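Local atomic coordinates of Lys-gingipain catalytic subunit (Porphyromonas gingivalis, PDB entry 6I9A), a protein that cleaves proteins after lysine as a secreted cysteine endopeptidase of Porphyromonas gingivalis and may act as a virulence factor in periodontal disease. Residues D69-A73 and S74-V78; T101-Y104 and Y105-D109; E127-T130 and N131-K135. All blocks are in the same frame, centred on the assembly; numbering follows the deposited sequence.

Contact 1: residues D69-A73 and S74-V78; sequences DGLAA and SAAPV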
loop_
_atom_site.group_PDB
_atom_site.type_symbol
_atom_site.label_atom_id
_atom_site.label_comp_id
_atom_site.label_asym_id
_atom_site.label_seq_id
_atom_site.Cartn_x
_atom_site.Cartn_y
_atom_site.Cartn_z
ATOM N N ASP A 69 12.491 18.682 -9.114
ATOM C CA ASP A 69 13.482 18.455 -10.168
ATOM C C ASP A 69 13.046 17.298 -11.061
ATOM O O ASP A 69 13.145 17.386 -12.285
ATOM C CB ASP A 69 14.866 18.150 -9.579
ATOM C CG ASP A 69 15.574 19.330 -8.944
ATOM O OD1 ASP A 69 15.128 20.481 -9.162
ATOM O OD2 ASP A 69 16.583 19.102 -8.228
ATOM N N GLY A 70 12.475 16.252 -10.467
ATOM C CA GLY A 70 12.037 15.138 -11.292
ATOM C C GLY A 70 10.882 15.534 -12.196
ATOM O O GLY A 70 10.839 15.201 -13.398
ATOM N N LEU A 71 9.911 16.257 -11.637
ATOM C CA LEU A 71 8.767 16.715 -12.455
ATOM C C LEU A 71 9.226 17.593 -13.658
ATOM O O LEU A 71 8.762 17.399 -14.784
ATOM C CB LEU A 71 7.832 17.516 -11.555
ATOM C CG LEU A 71 6.553 18.009 -12.259
ATOM C CD1 LEU A 71 5.652 16.817 -12.621
ATOM C CD2 LEU A 71 5.828 19.009 -11.362
ATOM N N ALA A 72 10.200 18.479 -13.409
ATOM C CA ALA A 72 10.733 19.363 -14.457
ATOM C C ALA A 72 11.366 18.528 -15.567
ATOM O O ALA A 72 11.314 18.939 -16.743
ATOM C CB ALA A 72 11.767 20.311 -13.854
ATOM N N ALA A 73 11.922 17.338 -15.212
ATOM C CA ALA A 73 12.593 16.448 -16.166
ATOM C C ALA A 73 11.653 15.354 -16.704
ATOM O O ALA A 73 12.148 14.342 -17.240
ATOM C CB ALA A 73 13.814 15.819 -15.528
ATOM N N SER A 74 10.309 15.535 -16.547
ATOM C CA SER A 74 9.289 14.543 -16.989
ATOM C C SER A 74 9.576 13.155 -16.359
ATOM O O SER A 74 9.459 12.089 -17.000
ATOM C CB SER A 74 9.244 14.455 -18.524
ATOM O OG SER A 74 8.869 15.710 -19.074
ATOM N N ALA A 75 9.977 13.181 -15.090
ATOM C CA ALA A 75 10.365 11.961 -14.381
ATOM C C ALA A 75 10.065 12.123 -12.889
ATOM O O ALA A 75 10.920 11.877 -12.047
ATOM C CB ALA A 75 11.854 11.690 -14.617
ATOM N N ALA A 76 8.857 12.571 -12.566
ATOM C CA ALA A 76 8.529 12.732 -11.158
ATOM C C ALA A 76 8.497 11.386 -10.434
ATOM O O ALA A 76 8.036 10.381 -10.971
ATOM C CB ALA A 76 7.171 13.384 -11.009
ATOM N N PRO A 77 8.982 11.327 -9.188
ATOM C CA PRO A 77 8.752 10.110 -8.383
ATOM C C PRO A 77 7.251 9.849 -8.270
ATOM O O PRO A 77 6.467 10.782 -8.097
ATOM C CB PRO A 77 9.368 10.452 -7.027
ATOM C CG PRO A 77 10.264 11.687 -7.260
ATOM C CD PRO A 77 9.626 12.401 -8.396
ATOM N N VAL A 78 6.872 8.560 -8.339
ATOM C CA VAL A 78 5.517 8.082 -8.065
ATOM C C VAL A 78 5.387 7.801 -6.553
ATOM O O VAL A 78 4.405 8.190 -5.934
ATOM C CB VAL A 78 5.265 6.797 -8.911
ATOM C CG1 VAL A 78 3.921 6.171 -8.509
ATOM C CG2 VAL A 78 5.297 7.154 -10.431
HETATM O O HOH W 1 10.808 17.596 -19.180
#
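The backbone turns back on itself where helix 56-72 ends: Ala-75 N donates to Gly-70 O over 2.8 Å, and inside the wider loop closed by this bond Ser-74 N donates to Leu-71 O over 3.0 Å. The positive phi of Ser-74 (55°) makes this reversal possible. Gly-70 carries no side chain, and the returning chain passes close by it, with Ala-75 O 3.5 Å from Gly-70 CA. The pair of nested bonds is a Schellman motif with Ser-74 as its C-prime residue, and here it ends the helical limb of a beta-alpha-beta unit, turning the chain toward strand 79-83 of the parallel sheet. Beyond the turn, the side chains meet sparingly. Leu-71 swings its CG opposite the backbone N (chi1 -177°), which lays one branch beside the departing chain, CD1 lying 4.1 Å from Ala-76 CB. Ser-74 OG reaches the helix end through a water, 2.7 Å from OG, which also donates to Ala-72 O at 2.8 Å; this bridge stands on the exposed side. Ala-76 and Pro-77 then rest on Tyr-67 of helix 56-72, and Val-78 is taken up by backbone hydrogen bonds to Arg-15 and Tyr-117.

Contact 2: residues T101-Y104 and Y105-D109; sequences TDLY and YSAVD. With CA (calcium ion), chain G.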
loop_
_atom_site.group_PDB
_atom_site.type_symbol
_atom_site.label_atom_id
_atom_site.label_comp_id
_atom_site.label_asym_id
_atom_site.label_seq_id
_atom_site.Cartn_x
_atom_site.Cartn_y
_atom_site.Cartn_z
ATOM N N THR A 101 2.479 13.268 11.510
ATOM C CA THR A 101 2.104 12.979 10.134
ATOM C C THR A 101 3.344 13.002 9.282
ATOM O O THR A 101 4.313 13.741 9.531
ATOM C CB THR A 101 1.066 13.999 9.567
ATOM O OG1 THR A 101 0.613 13.601 8.272
ATOM C CG2 THR A 101 1.585 15.443 9.473
ATOM N N ASP A 102 3.244 12.221 8.201
ATOM C CA ASP A 102 4.223 12.203 7.115
ATOM C C ASP A 102 3.706 12.994 5.911
ATOM O O ASP A 102 4.398 13.090 4.896
ATOM C CB ASP A 102 4.538 10.762 6.659
ATOM C CG ASP A 102 5.408 10.007 7.623
ATOM O OD1 ASP A 102 6.138 10.667 8.386
ATOM O OD2 ASP A 102 5.365 8.732 7.607
ATOM N N LEU A 103 2.500 13.593 6.025
ATOM C CA LEU A 103 1.919 14.255 4.853
ATOM C C LEU A 103 2.842 15.292 4.251
ATOM O O LEU A 103 2.884 15.417 3.001
ATOM C CB LEU A 103 0.604 14.956 5.262
ATOM C CG LEU A 103 -0.096 15.713 4.108
ATOM C CD1 LEU A 103 -0.501 14.812 2.958
ATOM C CD2 LEU A 103 -1.298 16.474 4.626
ATOM N N TYR A 104 3.526 16.077 5.098
ATOM C CA TYR A 104 4.260 17.229 4.549
ATOM C C TYR A 104 5.588 16.840 3.889
ATOM O O TYR A 104 6.149 17.668 3.176
ATOM C CB TYR A 104 4.396 18.295 5.620
ATOM C CG TYR A 104 2.999 18.799 5.938
ATOM C CD1 TYR A 104 2.383 18.484 7.150
ATOM C CD2 TYR A 104 2.255 19.480 4.979
ATOM C CE1 TYR A 104 1.063 18.856 7.415
ATOM C CE2 TYR A 104 0.940 19.855 5.223
ATOM C CZ TYR A 104 0.348 19.546 6.444
ATOM O OH TYR A 104 -0.972 19.860 6.661
ATOM N N TYR A 105 6.008 15.592 4.006
ATOM C CA TYR A 105 7.095 15.130 3.130
ATOM C C TYR A 105 6.582 14.972 1.696
ATOM O O TYR A 105 7.318 15.243 0.743
ATOM C CB TYR A 105 7.640 13.773 3.595
ATOM C CG TYR A 105 8.344 13.834 4.944
ATOM C CD1 TYR A 105 9.377 14.748 5.181
ATOM C CD2 TYR A 105 7.976 12.977 5.980
ATOM C CE1 TYR A 105 10.011 14.808 6.428
ATOM C CE2 TYR A 105 8.597 13.030 7.229
ATOM C CZ TYR A 105 9.621 13.947 7.447
ATOM O OH TYR A 105 10.227 14.027 8.678
ATOM N N SER A 106 5.323 14.528 1.548
ATOM C CA SER A 106 4.666 14.204 0.258
ATOM C C SER A 106 3.975 15.399 -0.384
ATOM O O SER A 106 3.813 15.403 -1.611
ATOM C CB SER A 106 3.646 13.069 0.453
ATOM O OG SER A 106 2.429 13.423 1.091
ATOM N N ALA A 107 3.554 16.369 0.390
ATOM C CA ALA A 107 2.771 17.508 -0.074
ATOM C C ALA A 107 3.752 18.585 -0.418
ATOM O O ALA A 107 4.263 19.274 0.461
ATOM C CB ALA A 107 1.777 17.935 1.016
ATOM N N VAL A 108 4.033 18.715 -1.710
ATOM C CA VAL A 108 5.130 19.594 -2.155
ATOM C C VAL A 108 4.636 20.994 -2.525
ATOM O O VAL A 108 5.231 21.999 -2.102
ATOM C CB VAL A 108 5.901 18.954 -3.317
ATOM C CG1 VAL A 108 7.057 19.844 -3.768
ATOM C CG2 VAL A 108 6.414 17.569 -2.948
ATOM N N ASP A 109 3.546 21.074 -3.291
ATOM C CA ASP A 109 2.978 22.367 -3.648
ATOM C C ASP A 109 2.047 22.804 -2.496
ATOM O O ASP A 109 2.085 22.223 -1.392
ATOM C CB ASP A 109 2.348 22.381 -5.045
ATOM C CG ASP A 109 1.304 21.334 -5.337
ATOM O OD1 ASP A 109 0.629 20.907 -4.417
ATOM O OD2 ASP A 109 1.179 20.958 -6.503
HETATM CA CA CA G . -0.115 18.894 -3.588
HETATM O O HOH W 2 4.736 20.422 2.759
HETATM O O HOH W 3 0.863 19.788 -1.554
HETATM O O HOH W 4 -1.887 18.734 -5.181
#
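Leu-103 O is the polar centre of this short, weakly bonded helix, gripped by Ala-107 N at 2.9 Å and by Ser-106 OG at 2.8 Å, with a weak third bond from Ser-106 N. The two main donors come from different directions: Ala-107 N lies nearly along the C=O axis, whereas the hydroxyl approaches from the side, tilted 23° from the carbonyl plane. Ser-106 can do this because its OG stands between its own backbone N and carbonyl carbon (chi1 75°), folded against the preceding turn. Packing is also close at Asp-102, whose OD1 meets the edge of the Tyr-105 ring in its plane, 3.6 Å from CE2, with carboxylate and ring turned 44° apart. Outside partners fix both groups: Arg-120 forms a salt bridge with Asp-102 OD1, and Gly-91 N hydrogen-bonds to Tyr-105 OH. The other flank is looser. Ala-107 CB stays 4.3 Å from Tyr-104 CD2, and a water bridges the carbonyls of these two residues, donating to Ala-107 O at 2.6 Å. Further on, the chain leaves the helix for the exposed Asp-109, whose OD1 binds calcium at 2.3 Å beside two waters. With Asp-111, the carbonyl of Phe-113 and Glu-115, Asp-109 completes a calcium site built largely from one short loop.

Contact 3: residues E127-T130 and N131-K135; sequences EELT and NIIDK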
loop_
_atom_site.group_PDB
_atom_site.type_symbol
_atom_site.label_atom_id
_atom_site.label_comp_id
_atom_site.label_asym_id
_atom_site.label_seq_id
_atom_site.Cartn_x
_atom_site.Cartn_y
_atom_site.Cartn_z
ATOM N N GLU A 127 16.956 -5.896 11.946
ATOM C CA GLU A 127 16.239 -7.169 11.989
ATOM C C GLU A 127 14.719 -6.949 11.776
ATOM O O GLU A 127 14.082 -7.721 11.044
ATOM C CB GLU A 127 16.527 -7.872 13.336
ATOM C CG GLU A 127 17.988 -8.325 13.440
ATOM C CD GLU A 127 19.087 -7.290 13.679
ATOM O OE1 GLU A 127 18.827 -6.181 14.215
ATOM O OE2 GLU A 127 20.245 -7.618 13.326
ATOM N N GLU A 128 14.151 -5.901 12.397
ATOM C CA GLU A 128 12.728 -5.630 12.179
ATOM C C GLU A 128 12.465 -5.214 10.744
ATOM O O GLU A 128 11.440 -5.573 10.183
ATOM C CB GLU A 128 12.199 -4.543 13.111
ATOM C CG GLU A 128 12.030 -5.073 14.523
ATOM C CD GLU A 128 11.562 -4.035 15.487
ATOM O OE1 GLU A 128 11.569 -2.834 15.137
ATOM O OE2 GLU A 128 11.176 -4.436 16.605
ATOM N N LEU A 129 13.376 -4.447 10.136
ATOM C CA LEU A 129 13.190 -4.104 8.721
ATOM C C LEU A 129 13.222 -5.362 7.853
ATOM O O LEU A 129 12.377 -5.529 6.972
ATOM C CB LEU A 129 14.235 -3.076 8.246
ATOM C CG LEU A 129 14.062 -2.668 6.797
ATOM C CD1 LEU A 129 12.721 -1.992 6.519
ATOM C CD2 LEU A 129 15.192 -1.760 6.370
ATOM N N THR A 130 14.173 -6.282 8.140
ATOM C CA THR A 130 14.197 -7.539 7.415
ATOM C C THR A 130 12.893 -8.299 7.588
ATOM O O THR A 130 12.414 -8.930 6.633
ATOM C CB THR A 130 15.387 -8.348 7.899
ATOM O OG1 THR A 130 16.563 -7.629 7.493
ATOM C CG2 THR A 130 15.403 -9.780 7.327
ATOM N N ASN A 131 12.294 -8.249 8.794
ATOM C CA ASN A 131 11.025 -8.951 8.998
ATOM C C ASN A 131 9.977 -8.452 8.021
ATOM O O ASN A 131 9.195 -9.211 7.452
ATOM C CB ASN A 131 10.524 -8.720 10.400
ATOM C CG ASN A 131 11.337 -9.400 11.447
ATOM O OD1 ASN A 131 12.166 -10.285 11.148
ATOM N ND2 ASN A 131 11.147 -9.031 12.710
ATOM N N ILE A 132 9.894 -7.115 7.871
ATOM C CA ILE A 132 8.892 -6.545 6.952
ATOM C C ILE A 132 9.198 -6.981 5.540
ATOM O O ILE A 132 8.314 -7.412 4.792
ATOM C CB ILE A 132 8.895 -5.004 7.024
ATOM C CG1 ILE A 132 8.634 -4.502 8.456
ATOM C CG2 ILE A 132 7.858 -4.429 6.018
ATOM C CD1 ILE A 132 8.800 -2.985 8.614
ATOM N N ILE A 133 10.488 -6.804 5.144
ATOM C CA ILE A 133 10.876 -7.117 3.758
ATOM C C ILE A 133 10.606 -8.560 3.407
ATOM O O ILE A 133 10.151 -8.861 2.299
ATOM C CB ILE A 133 12.376 -6.767 3.588
ATOM C CG1 ILE A 133 12.543 -5.260 3.668
ATOM C CG2 ILE A 133 12.944 -7.355 2.262
ATOM C CD1 ILE A 133 14.005 -4.817 3.799
ATOM N N ASP A 134 10.902 -9.500 4.339
ATOM C CA ASP A 134 10.697 -10.923 3.987
ATOM C C ASP A 134 9.233 -11.221 3.686
ATOM O O ASP A 134 8.888 -12.043 2.820
ATOM C CB ASP A 134 11.191 -11.796 5.121
ATOM C CG ASP A 134 12.704 -11.819 5.243
ATOM O OD1 ASP A 134 13.411 -11.442 4.264
ATOM O OD2 ASP A 134 13.198 -12.246 6.305
ATOM N N LYS A 135 8.313 -10.554 4.406
ATOM C CA LYS A 135 6.878 -10.757 4.134
ATOM C C LYS A 135 6.491 -10.174 2.793
ATOM O O LYS A 135 5.745 -10.758 2.014
ATOM C CB LYS A 135 6.034 -10.150 5.256
ATOM C CG LYS A 135 6.225 -10.950 6.581
ATOM C CD LYS A 135 5.340 -10.423 7.724
ATOM C CE LYS A 135 5.901 -9.173 8.320
ATOM N NZ LYS A 135 5.049 -8.693 9.469
#
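Leu-129 and Ile-133, one turn apart on helix 126-141, meet through the end of the isoleucine: Ile-133 CD1 lies 3.7 Å from Leu-129 CG, on the methine side of that carbon and about equally far from its two methyls. The first torsion of Ile-133 (chi1 -68°) sets CG1 beside its own backbone N, facing the preceding turn, and the extended second torsion (chi2 168°) carries CD1 onward to the leucine. On the way CG1 passes 3.3 Å from Leu-129 O in van der Waals contact. The same oxygen accepts the hydrogen bond of Ile-133 N at 2.9 Å. A second pair, Thr-130 and Asp-134, runs side by side pointing the same way, with Thr-130 CG2 3.5 Å from Asp-134 OD2; the threonine thus offers its methyl to the carboxylate, while its OG1 bonds to Pro-126 O a turn earlier. Asn-131 leans back toward the preceding turn, its CB 3.3 Å from Glu-128 O, and its backbone N donates to Glu-127 O over 2.9 Å.

These are regular i to i+3 and i to i+4 contacts of an amphipathic helix, which follows strand 117-121 of the four-stranded parallel sheet and precedes strand 152-157 of the mixed sheet. The apolar side faces the first of these sheets and its neighbouring helix: Leu-129 and Ile-132 press on Met-121, Leu-129 also touches Ala-27 and Leu-28, and Ile-133 packs on Trp-31. Asn-131 is held by the chain around the end of helix 261-267, its ND2 donating to Arg-267 O while its OD1 takes a bond from Lys-269 NZ, which fixes the rotation of the amide; Glu-128 OE1 is bonded separately to the hydroxyl of Ser-124, just before helix 126-141.

The three contacts follow one another along the peptidase C25 part without touching. Contacts 1 and 2 are nearest, with centres 16 Å apart and closest atoms about 7 Å apart. Contact 2 supplies Asp-109 to a calcium site, and the side chain of Leu-71 in contact 1 lies about 7 Å from that of Asp-109 and about 10 Å from the ion. Contact 3 is farther off, its centre 25 Å from contact 2 and 30 Å from contact 1. Contacts 2 and 3 also approach the second calcium site, the side chains of Asp-102 and Glu-128 lying about 10 and 9 Å from the ion. The nucleophile Cys-249 and His-216 belong to none of the three.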